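Long-range contacts in cell division GTPase FtsZ, diverged (Clostridium botulinum C, PDB 3V3T), which belongs to the tubulin/FtsZ family as a diverged relative of FtsZ, with a GTPase domain and a C-terminal domain of the TubZ type: residues 75-79 with 109-114; 185-191 with 278-283; 238-242 with 287-293. The protein carries 1 engineered substitution. One frame throughout, in Å; residues are numbered along the deposited sequence. Where two conformers were deposited one is given.

Contact 1. Residues 75-79 with 109-114; sequences YKQII and PILGLA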
loop_
_atom_site.group_PDB
_atom_site.type_symbol
_atom_site.label_atom_id
_atom_site.label_comp_id
_atom_site.label_asym_id
_atom_site.label_seq_id
_atom_site.Cartn_x
_atom_site.Cartn_y
_atom_site.Cartn_z
ATOM N N TYR A 75 -18.778 12.467 0.552
ATOM C CA TYR A 75 -18.221 11.129 0.795
ATOM C C TYR A 75 -19.028 10.046 0.086
ATOM O O TYR A 75 -18.468 9.103 -0.466
ATOM C CB TYR A 75 -18.143 10.811 2.291
ATOM C CG TYR A 75 -17.097 11.601 3.042
ATOM C CD1 TYR A 75 -16.065 12.244 2.367
ATOM C CD2 TYR A 75 -17.139 11.702 4.427
ATOM C CE1 TYR A 75 -15.101 12.968 3.055
ATOM C CE2 TYR A 75 -16.185 12.420 5.121
ATOM C CZ TYR A 75 -15.167 13.048 4.430
ATOM O OH TYR A 75 -14.220 13.761 5.125
ATOM N N LYS A 76 -20.345 10.198 0.097
ATOM C CA LYS A 76 -21.237 9.198 -0.476
ATOM C C LYS A 76 -21.297 9.262 -2.000
ATOM O O LYS A 76 -21.450 8.232 -2.661
ATOM C CB LYS A 76 -22.639 9.314 0.129
ATOM C CG LYS A 76 -22.689 9.010 1.622
ATOM C CD LYS A 76 -24.117 8.891 2.136
ATOM C CE LYS A 76 -24.764 7.589 1.690
ATOM N NZ LYS A 76 -26.178 7.486 2.151
ATOM N N GLN A 77 -21.190 10.462 -2.563
ATOM C CA GLN A 77 -21.050 10.576 -4.008
ATOM C C GLN A 77 -19.742 9.913 -4.436
ATOM O O GLN A 77 -19.696 9.173 -5.416
ATOM C CB GLN A 77 -21.067 12.034 -4.462
ATOM C CG GLN A 77 -22.424 12.706 -4.386
ATOM C CD GLN A 77 -22.604 13.762 -5.466
ATOM O OE1 GLN A 77 -21.803 13.849 -6.401
ATOM N NE2 GLN A 77 -23.659 14.568 -5.344
ATOM N N ILE A 78 -18.677 10.177 -3.692
ATOM C CA ILE A 78 -17.383 9.615 -4.032
ATOM C C ILE A 78 -17.447 8.091 -4.069
ATOM O O ILE A 78 -17.038 7.455 -5.041
ATOM C CB ILE A 78 -16.303 10.050 -3.029
ATOM C CG1 ILE A 78 -16.112 11.573 -3.078
ATOM C CG2 ILE A 78 -14.989 9.303 -3.301
ATOM C CD1 ILE A 78 -14.909 12.065 -2.286
ATOM N N ILE A 79 -17.964 7.513 -2.996
ATOM C CA ILE A 79 -18.098 6.071 -2.902
ATOM C C ILE A 79 -18.952 5.547 -4.049
ATOM O O ILE A 79 -18.635 4.513 -4.638
ATOM C CB ILE A 79 -18.665 5.649 -1.520
ATOM C CG1 ILE A 79 -17.580 5.817 -0.446
ATOM C CG2 ILE A 79 -19.153 4.216 -1.545
ATOM C CD1 ILE A 79 -18.108 5.855 0.963
ATOM N N PRO A 109 -12.058 8.702 6.552
ATOM C CA PRO A 109 -13.519 8.610 6.591
ATOM C C PRO A 109 -14.078 7.833 5.405
ATOM O O PRO A 109 -14.934 6.970 5.597
ATOM C CB PRO A 109 -13.982 10.074 6.529
ATOM C CG PRO A 109 -12.802 10.882 6.934
ATOM C CD PRO A 109 -11.577 10.094 6.542
ATOM N N ILE A 110 -13.609 8.124 4.198
ATOM C CA ILE A 110 -14.151 7.442 3.020
ATOM C C ILE A 110 -13.930 5.940 3.087
ATOM O O ILE A 110 -14.828 5.156 2.785
ATOM C CB ILE A 110 -13.598 8.004 1.703
ATOM C CG1 ILE A 110 -14.000 9.466 1.555
ATOM C CG2 ILE A 110 -14.186 7.267 0.533
ATOM C CD1 ILE A 110 -13.803 9.990 0.162
ATOM N N LEU A 111 -12.742 5.537 3.518
ATOM C CA LEU A 111 -12.451 4.118 3.712
ATOM C C LEU A 111 -13.339 3.517 4.818
ATOM O O LEU A 111 -13.961 2.476 4.625
ATOM C CB LEU A 111 -10.969 3.942 4.009
ATOM C CG LEU A 111 -10.346 2.666 4.558
ATOM C CD1 LEU A 111 -10.836 1.455 3.817
ATOM C CD2 LEU A 111 -8.843 2.814 4.388
ATOM N N GLY A 112 -13.428 4.184 5.963
ATOM C CA GLY A 112 -14.284 3.693 7.032
ATOM C C GLY A 112 -15.746 3.587 6.601
ATOM O O GLY A 112 -16.438 2.625 6.928
ATOM N N LEU A 113 -16.214 4.583 5.858
ATOM C CA LEU A 113 -17.591 4.614 5.402
ATOM C C LEU A 113 -17.878 3.554 4.338
ATOM O O LEU A 113 -18.940 2.917 4.363
ATOM C CB LEU A 113 -17.945 6.009 4.889
ATOM C CG LEU A 113 -19.351 6.179 4.324
ATOM C CD1 LEU A 113 -20.382 5.746 5.343
ATOM C CD2 LEU A 113 -19.577 7.624 3.931
ATOM N N ALA A 114 -16.938 3.360 3.413
ATOM C CA ALA A 114 -17.092 2.345 2.367
ATOM C C ALA A 114 -17.099 0.939 2.951
ATOM O O ALA A 114 -17.893 0.094 2.539
ATOM C CB ALA A 114 -15.982 2.472 1.309
#

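Contact 2. Residues 185-191 with 278-283; sequences DFMNMSE and KKNIVV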
loop_
_atom_site.group_PDB
_atom_site.type_symbol
_atom_site.label_atom_id
_atom_site.label_comp_id
_atom_site.label_asym_id
_atom_site.label_seq_id
_atom_site.Cartn_x
_atom_site.Cartn_y
_atom_site.Cartn_z
ATOM N N ASP A 185 4.728 -6.961 -9.903
ATOM C CA ASP A 185 5.447 -8.240 -9.892
ATOM C C ASP A 185 4.693 -9.246 -9.038
ATOM O O ASP A 185 4.545 -10.406 -9.410
ATOM C CB ASP A 185 6.865 -8.075 -9.352
ATOM C CG ASP A 185 7.783 -7.394 -10.338
ATOM O OD1 ASP A 185 7.408 -7.280 -11.527
ATOM O OD2 ASP A 185 8.876 -6.974 -9.920
ATOM N N PHE A 186 4.208 -8.778 -7.891
ATOM C CA PHE A 186 3.382 -9.590 -7.007
ATOM C C PHE A 186 2.170 -10.171 -7.760
ATOM O O PHE A 186 1.961 -11.382 -7.780
ATOM C CB PHE A 186 3.003 -8.747 -5.781
ATOM C CG PHE A 186 1.817 -9.244 -5.026
ATOM C CD1 PHE A 186 1.618 -10.589 -4.822
ATOM C CD2 PHE A 186 0.907 -8.342 -4.490
ATOM C CE1 PHE A 186 0.521 -11.028 -4.115
ATOM C CE2 PHE A 186 -0.181 -8.777 -3.776
ATOM C CZ PHE A 186 -0.376 -10.121 -3.588
ATOM N N MET A 187 1.408 -9.314 -8.429
ATOM C CA MET A 187 0.287 -9.774 -9.247
ATOM C C MET A 187 0.683 -10.703 -10.403
ATOM O O MET A 187 -0.154 -11.438 -10.917
ATOM C CB MET A 187 -0.482 -8.575 -9.800
ATOM C CG MET A 187 -1.082 -7.685 -8.730
ATOM S SD MET A 187 -2.353 -8.555 -7.781
ATOM C CE MET A 187 -1.387 -9.424 -6.562
ATOM N N ASN A 188 1.941 -10.670 -10.833
ATOM C CA ASN A 188 2.358 -11.537 -11.945
ATOM C C ASN A 188 2.877 -12.927 -11.552
ATOM O O ASN A 188 3.380 -13.653 -12.407
ATOM C CB ASN A 188 3.426 -10.853 -12.806
ATOM C CG ASN A 188 2.869 -9.734 -13.653
ATOM O OD1 ASN A 188 1.681 -9.712 -13.991
ATOM N ND2 ASN A 188 3.735 -8.800 -14.022
ATOM N N MET A 189 2.778 -13.293 -10.275
ATOM C CA MET A 189 3.308 -14.572 -9.811
ATOM C C MET A 189 2.541 -15.754 -10.385
ATOM O O MET A 189 2.976 -16.902 -10.265
ATOM C CB MET A 189 3.309 -14.650 -8.284
ATOM C CG MET A 189 4.319 -13.745 -7.620
ATOM S SD MET A 189 4.057 -13.664 -5.845
ATOM C CE MET A 189 4.869 -15.164 -5.309
ATOM N N SER A 190 1.399 -15.477 -11.008
ATOM C CA SER A 190 0.603 -16.542 -11.619
ATOM C C SER A 190 0.986 -16.831 -13.069
ATOM O O SER A 190 0.518 -17.817 -13.640
ATOM C CB SER A 190 -0.897 -16.247 -11.515
ATOM O OG SER A 190 -1.176 -14.895 -11.842
ATOM N N GLU A 191 1.831 -15.990 -13.665
ATOM C CA GLU A 191 2.246 -16.192 -15.050
ATOM C C GLU A 191 2.701 -17.634 -15.271
ATOM O O GLU A 191 3.622 -18.111 -14.603
ATOM C CB GLU A 191 3.343 -15.197 -15.441
ATOM C CG GLU A 191 2.851 -13.755 -15.535
ATOM C CD GLU A 191 3.969 -12.754 -15.794
ATOM O OE1 GLU A 191 5.125 -13.024 -15.399
ATOM O OE2 GLU A 191 3.685 -11.694 -16.392
ATOM N N LYS A 278 11.737 -14.887 -14.094
ATOM C CA LYS A 278 12.276 -13.528 -14.036
ATOM C C LYS A 278 12.875 -13.074 -12.697
ATOM O O LYS A 278 14.038 -12.673 -12.639
ATOM C CB LYS A 278 11.214 -12.526 -14.511
ATOM C CG LYS A 278 10.803 -12.726 -15.964
ATOM C CD LYS A 278 9.617 -11.849 -16.351
ATOM C CE LYS A 278 9.218 -12.083 -17.809
ATOM N NZ LYS A 278 8.052 -11.257 -18.232
ATOM N N LYS A 279 12.087 -13.115 -11.628
ATOM C CA LYS A 279 12.511 -12.509 -10.369
ATOM C C LYS A 279 12.363 -13.423 -9.164
ATOM O O LYS A 279 11.743 -14.479 -9.242
ATOM C CB LYS A 279 11.752 -11.197 -10.130
ATOM C CG LYS A 279 12.148 -10.099 -11.106
ATOM C CD LYS A 279 11.479 -8.782 -10.799
ATOM C CE LYS A 279 12.001 -7.688 -11.709
ATOM N NZ LYS A 279 11.296 -6.398 -11.476
ATOM N N ASN A 280 12.954 -13.012 -8.048
ATOM C CA ASN A 280 12.770 -13.721 -6.790
ATOM C C ASN A 280 12.000 -12.844 -5.837
ATOM O O ASN A 280 12.477 -11.786 -5.408
ATOM C CB ASN A 280 14.104 -14.119 -6.176
ATOM C CG ASN A 280 14.901 -15.009 -7.077
ATOM O OD1 ASN A 280 14.558 -16.177 -7.279
ATOM N ND2 ASN A 280 15.974 -14.463 -7.643
ATOM N N ILE A 281 10.794 -13.276 -5.514
ATOM C CA ILE A 281 9.895 -12.407 -4.793
ATOM C C ILE A 281 9.216 -13.125 -3.635
ATOM O O ILE A 281 8.774 -14.266 -3.762
ATOM C CB ILE A 281 8.883 -11.748 -5.764
ATOM C CG1 ILE A 281 7.816 -10.958 -5.000
ATOM C CG2 ILE A 281 8.248 -12.777 -6.649
ATOM C CD1 ILE A 281 6.939 -10.099 -5.911
ATOM N N VAL A 282 9.186 -12.451 -2.491
ATOM C CA VAL A 282 8.460 -12.913 -1.325
ATOM C C VAL A 282 7.380 -11.896 -0.977
ATOM O O VAL A 282 7.640 -10.694 -0.865
ATOM C CB VAL A 282 9.388 -13.045 -0.094
ATOM C CG1 VAL A 282 8.609 -13.589 1.112
ATOM C CG2 VAL A 282 10.599 -13.914 -0.413
ATOM N N VAL A 283 6.161 -12.384 -0.795
ATOM C CA VAL A 283 5.086 -11.553 -0.307
ATOM C C VAL A 283 4.655 -12.071 1.048
ATOM O O VAL A 283 4.237 -13.224 1.165
ATOM C CB VAL A 283 3.883 -11.607 -1.257
ATOM C CG1 VAL A 283 2.771 -10.681 -0.755
ATOM C CG2 VAL A 283 4.319 -11.223 -2.662
#

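Contact 3. Residues 238-242 with 287-293; sequences AEYTT and IEPQKTT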
loop_
_atom_site.group_PDB
_atom_site.type_symbol
_atom_site.label_atom_id
_atom_site.label_comp_id
_atom_site.label_asym_id
_atom_site.label_seq_id
_atom_site.Cartn_x
_atom_site.Cartn_y
_atom_site.Cartn_z
ATOM N N ALA A 238 7.536 0.270 5.416
ATOM C CA ALA A 238 7.851 0.621 6.788
ATOM C C ALA A 238 8.352 -0.601 7.548
ATOM O O ALA A 238 7.772 -1.681 7.469
ATOM C CB ALA A 238 6.635 1.190 7.470
ATOM N N GLU A 239 9.420 -0.417 8.305
ATOM C CA GLU A 239 9.998 -1.516 9.055
ATOM C C GLU A 239 9.027 -2.176 10.043
ATOM O O GLU A 239 8.328 -1.496 10.790
ATOM C CB GLU A 239 11.235 -1.029 9.804
ATOM C CG GLU A 239 11.849 -2.086 10.703
ATOM C CD GLU A 239 13.092 -1.582 11.405
ATOM O OE1 GLU A 239 13.351 -0.363 11.347
ATOM O OE2 GLU A 239 13.812 -2.401 12.010
ATOM N N TYR A 240 9.031 -3.507 10.082
ATOM C CA TYR A 240 8.244 -4.234 11.074
ATOM C C TYR A 240 9.151 -4.996 12.034
ATOM O O TYR A 240 10.204 -5.492 11.641
ATOM C CB TYR A 240 7.233 -5.178 10.402
ATOM C CG TYR A 240 7.823 -6.264 9.523
ATOM C CD1 TYR A 240 8.122 -7.522 10.043
ATOM C CD2 TYR A 240 8.051 -6.042 8.163
ATOM C CE1 TYR A 240 8.636 -8.527 9.242
ATOM C CE2 TYR A 240 8.574 -7.041 7.348
ATOM C CZ TYR A 240 8.859 -8.279 7.891
ATOM O OH TYR A 240 9.372 -9.278 7.086
ATOM N N THR A 241 8.735 -5.088 13.295
ATOM C CA THR A 241 9.586 -5.668 14.339
ATOM C C THR A 241 9.139 -7.051 14.789
ATOM O O THR A 241 9.843 -7.714 15.551
ATOM C CB THR A 241 9.690 -4.746 15.577
ATOM O OG1 THR A 241 8.393 -4.215 15.891
ATOM C CG2 THR A 241 10.655 -3.589 15.312
ATOM N N THR A 242 7.971 -7.489 14.326
ATOM C CA THR A 242 7.488 -8.818 14.682
ATOM C C THR A 242 8.133 -9.874 13.793
ATOM O O THR A 242 8.854 -9.543 12.853
ATOM C CB THR A 242 5.956 -8.916 14.577
ATOM O OG1 THR A 242 5.542 -8.462 13.286
ATOM C CG2 THR A 242 5.303 -8.061 15.633
ATOM N N ILE A 287 1.028 -9.279 8.589
ATOM C CA ILE A 287 2.004 -8.813 9.562
ATOM C C ILE A 287 1.361 -7.800 10.491
ATOM O O ILE A 287 0.599 -6.933 10.044
ATOM C CB ILE A 287 3.202 -8.138 8.852
ATOM C CG1 ILE A 287 3.999 -9.161 8.049
ATOM C CG2 ILE A 287 4.105 -7.444 9.852
ATOM C CD1 ILE A 287 5.020 -8.537 7.086
ATOM N N GLU A 288 1.665 -7.870 11.780
ATOM C CA GLU A 288 1.149 -6.839 12.679
ATOM C C GLU A 288 1.504 -5.468 12.112
ATOM O O GLU A 288 2.640 -5.239 11.729
ATOM C CB GLU A 288 1.714 -6.995 14.087
ATOM C CG GLU A 288 0.701 -6.705 15.168
ATOM C CD GLU A 288 -0.505 -7.621 15.083
ATOM O OE1 GLU A 288 -0.315 -8.833 14.831
ATOM O OE2 GLU A 288 -1.644 -7.129 15.252
ATOM N N PRO A 289 0.523 -4.557 12.046
ATOM C CA PRO A 289 0.731 -3.183 11.555
ATOM C C PRO A 289 1.878 -2.459 12.282
ATOM O O PRO A 289 1.991 -2.546 13.512
ATOM C CB PRO A 289 -0.615 -2.505 11.839
ATOM C CG PRO A 289 -1.603 -3.659 11.827
ATOM C CD PRO A 289 -0.880 -4.818 12.416
ATOM N N GLN A 290 2.695 -1.729 11.520
ATOM C CA GLN A 290 3.980 -1.213 12.012
ATOM C C GLN A 290 3.855 0.001 12.946
ATOM O O GLN A 290 4.348 1.098 12.646
ATOM C CB GLN A 290 4.910 -0.902 10.826
ATOM C CG GLN A 290 5.144 -2.116 9.874
ATOM C CD GLN A 290 4.193 -2.132 8.679
ATOM O OE1 GLN A 290 2.984 -2.005 8.849
ATOM N NE2 GLN A 290 4.741 -2.258 7.457
ATOM N N LYS A 291 3.207 -0.214 14.087
ATOM C CA LYS A 291 2.984 0.835 15.080
ATOM C C LYS A 291 4.273 1.529 15.547
ATOM O O LYS A 291 4.341 2.756 15.615
ATOM C CB LYS A 291 2.197 0.277 16.277
ATOM C CG LYS A 291 0.678 0.227 16.038
ATOM C CD LYS A 291 0.032 -1.088 16.490
ATOM C CE LYS A 291 -1.455 -1.112 16.161
ATOM N NZ LYS A 291 -2.197 -0.030 16.896
ATOM N N THR A 292 5.292 0.741 15.861
ATOM C CA THR A 292 6.579 1.275 16.294
ATOM C C THR A 292 7.185 2.253 15.285
ATOM O O THR A 292 7.588 3.347 15.651
ATOM C CB THR A 292 7.593 0.131 16.557
ATOM O OG1 THR A 292 6.973 -0.862 17.372
ATOM C CG2 THR A 292 8.843 0.648 17.271
ATOM N N THR A 293 7.253 1.862 14.015
ATOM C CA THR A 293 7.820 2.748 13.015
ATOM C C THR A 293 7.003 4.021 12.907
ATOM O O THR A 293 7.562 5.102 12.773
ATOM C CB THR A 293 7.846 2.108 11.634
ATOM O OG1 THR A 293 8.587 0.897 11.698
ATOM C CG2 THR A 293 8.497 3.061 10.621
HETATM O O HOH W 1 7.197 -1.172 13.170
HETATM O O HOH W 2 4.992 -5.544 13.107
HETATM O O HOH W 3 3.528 -9.855 12.842
#

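Contact 1. Residues 75-79 with 109-114
The ring of Tyr75, the one flat group here, leans obliquely across Pro109 and Ile110. Its CD2/CE2 side, with CZ and OH, meets the proline, CE2 being 3.5 Å from Pro109 CB; its CD1/CE1 side meets the isoleucine, CD1 being 3.6 Å from Ile110 CG1. At the base of the side chain, Tyr75 CB touches Leu113 CD2, and Ile106, earlier on helix 101-117, also meets the tyrosine. A tyrosine suits this partly exposed end: its carbon ring covers apolar neighbours without demanding full burial. The axes of segments 75-79 and 109-114, on helices 75-85 and 101-117, cross at -68° and approach to 10.1 Å. Helix 101-117 is the connection of a beta-alpha-beta crossover between parallel strands 91-97 and 122-129 in the Rossmann-like GTPase domain, and helix 75-85 packs against it. Ile110 fills the angle between them. Its extended chi2 of -166° carries CD1 to Ile78 CD1, a tight methyl contact of 3.4 Å, while its other branch, CG2, slides past Ile79 CG1 at 3.8 Å. Ile79 in turn pushes CD1 to 3.6 Å from Leu113 CG and 4.0 Å from Ala114 CB, the small alanine leaving room for the branched chain.

Contact 2. Residues 185-191 with 278-283
Val283 stands at about a right angle to Phe186 and presents both methyls to its ring. CG1 sits over one face, offset toward the rim, 4.2 Å from the centroid and 16° off the normal, a CH-pi contact; CG2 comes to 3.5 Å from Phe186 CD1. The opposite face is taken by Met187 CE, modelled so close to the ring that its exact spacing is doubtful. With CG of Phe186 anti to the backbone N (chi1 160°), the ring points out from the helix, where Leu206 and Ile215 also meet it.

Two residues earlier in the strand, Ile281 points the same way as Val283, while Val282 between them faces away, the usual alternation of a beta strand. The extended chain of Ile281 lays CD1 against the helix backbone, 3.6 Å from Phe186 N, and its CG2 branch is 4.2 Å from Met189 CG. Met189 crosses both strand residues obliquely; its flexible thioether brings SD to 4.0 Å from Val283 CG2, filling the angle where the chain has just left the helix. Beta-branched residues suit the strand, and the broad ring of Phe186 and the pliant chain of Met189 fit against them. Helix 172-187 thereby rests on strand 281-287 of the C-terminal domain, consistent with the core helix that joins the two domains in tubulins and FtsZ.

At the outer margin Lys279, fully extended beyond CG, crosses Asp185 at about a right angle. Its NZ donates to Asp185 OD2 at 2.9 Å, approaching on the syn side and 17° out of the carboxylate plane. Glu217 puts a second carboxylate close to that of Asp185 and forms a long, weak ion pair with Lys279. The ammonium therefore probably offsets the repulsion between the two acids, beside an apolar core.

Contact 3. Residues 238-242 with 287-293
Thr293 and Gln290 each reach from the start of helix 291-306 to a backbone carbonyl of the 238-242 loop, an arrangement in which a helix N terminus holds an irregular chain through side chains. Gln290 takes the N-cap position and is the centre of an inverse gamma turn leading out of strand 281-287 of the C-terminal domain.

Thr293 OG1 donates to Glu239 O at 2.6 Å, with the donor tilted 17° from the carbonyl plane. Gln290 NE2 donates to Ala238 O at 3.1 Å, a fairly straight bond of 154°; the bend in its chain at chi2 (95°) turns the amide toward that carbonyl. A short hydroxyl at 293 and a long amide at 290 thus reach two consecutive carbonyls from different starting points. Threonine has a methyl to spare as well, and Thr293 CG2 packs on Ala238 CB. Beside them Tyr240 meets Ile287 at about a right angle: Ile287 CD1 lies over the centre of one face of the Tyr240 ring, 3.9 Å from its centroid, a CH-pi contact.

Further out, other groups fix these side chains. Gln290 OE1 is hydrogen-bonded to Ser212 OG, so both ends of the amide are held, and Tyr240 OH is hydrogen-bonded to Val265 O. Ala238 is itself tied by backbone bonding to Leu163 of strand 160-165, which connects the loop to the central sheet.

Water completes the shell. Water 2 donates to Glu288 O at 2.7 Å and pairs with Thr242 OG1 at 3.0 Å, bridging loop and turn. Thr293 N, in the first helical turn, lacks an ordinary i-4 helix bond, since Pro289 lies ahead of the helix; it gives its hydrogen at 3.1 Å to water 1, which in turn donates at 2.7 Å to Glu239 O, the same oxygen that Thr293 OG1 grips.

How the contacts relate
From the N terminus, the chain first closes contact 1, a local loop of 29 intervening residues that runs out through strand 91-97 and back along helix 101-117, all within the GTPase domain. Contacts 2 and 3 come later and cross: 185-191 opens, 238-242 opens, then 278-283 and 287-293 close them in the same order. Strand 281-287 and helix 291-306 follow one another, so one C-terminal run serves both, meeting the end of helix 172-187 first and the loop after helix 224-233 next. Contacts 2 and 3 have centres about 23 Å apart; contact 1 lies about 32 Å from contact 2, centre to centre, across the chain's middle.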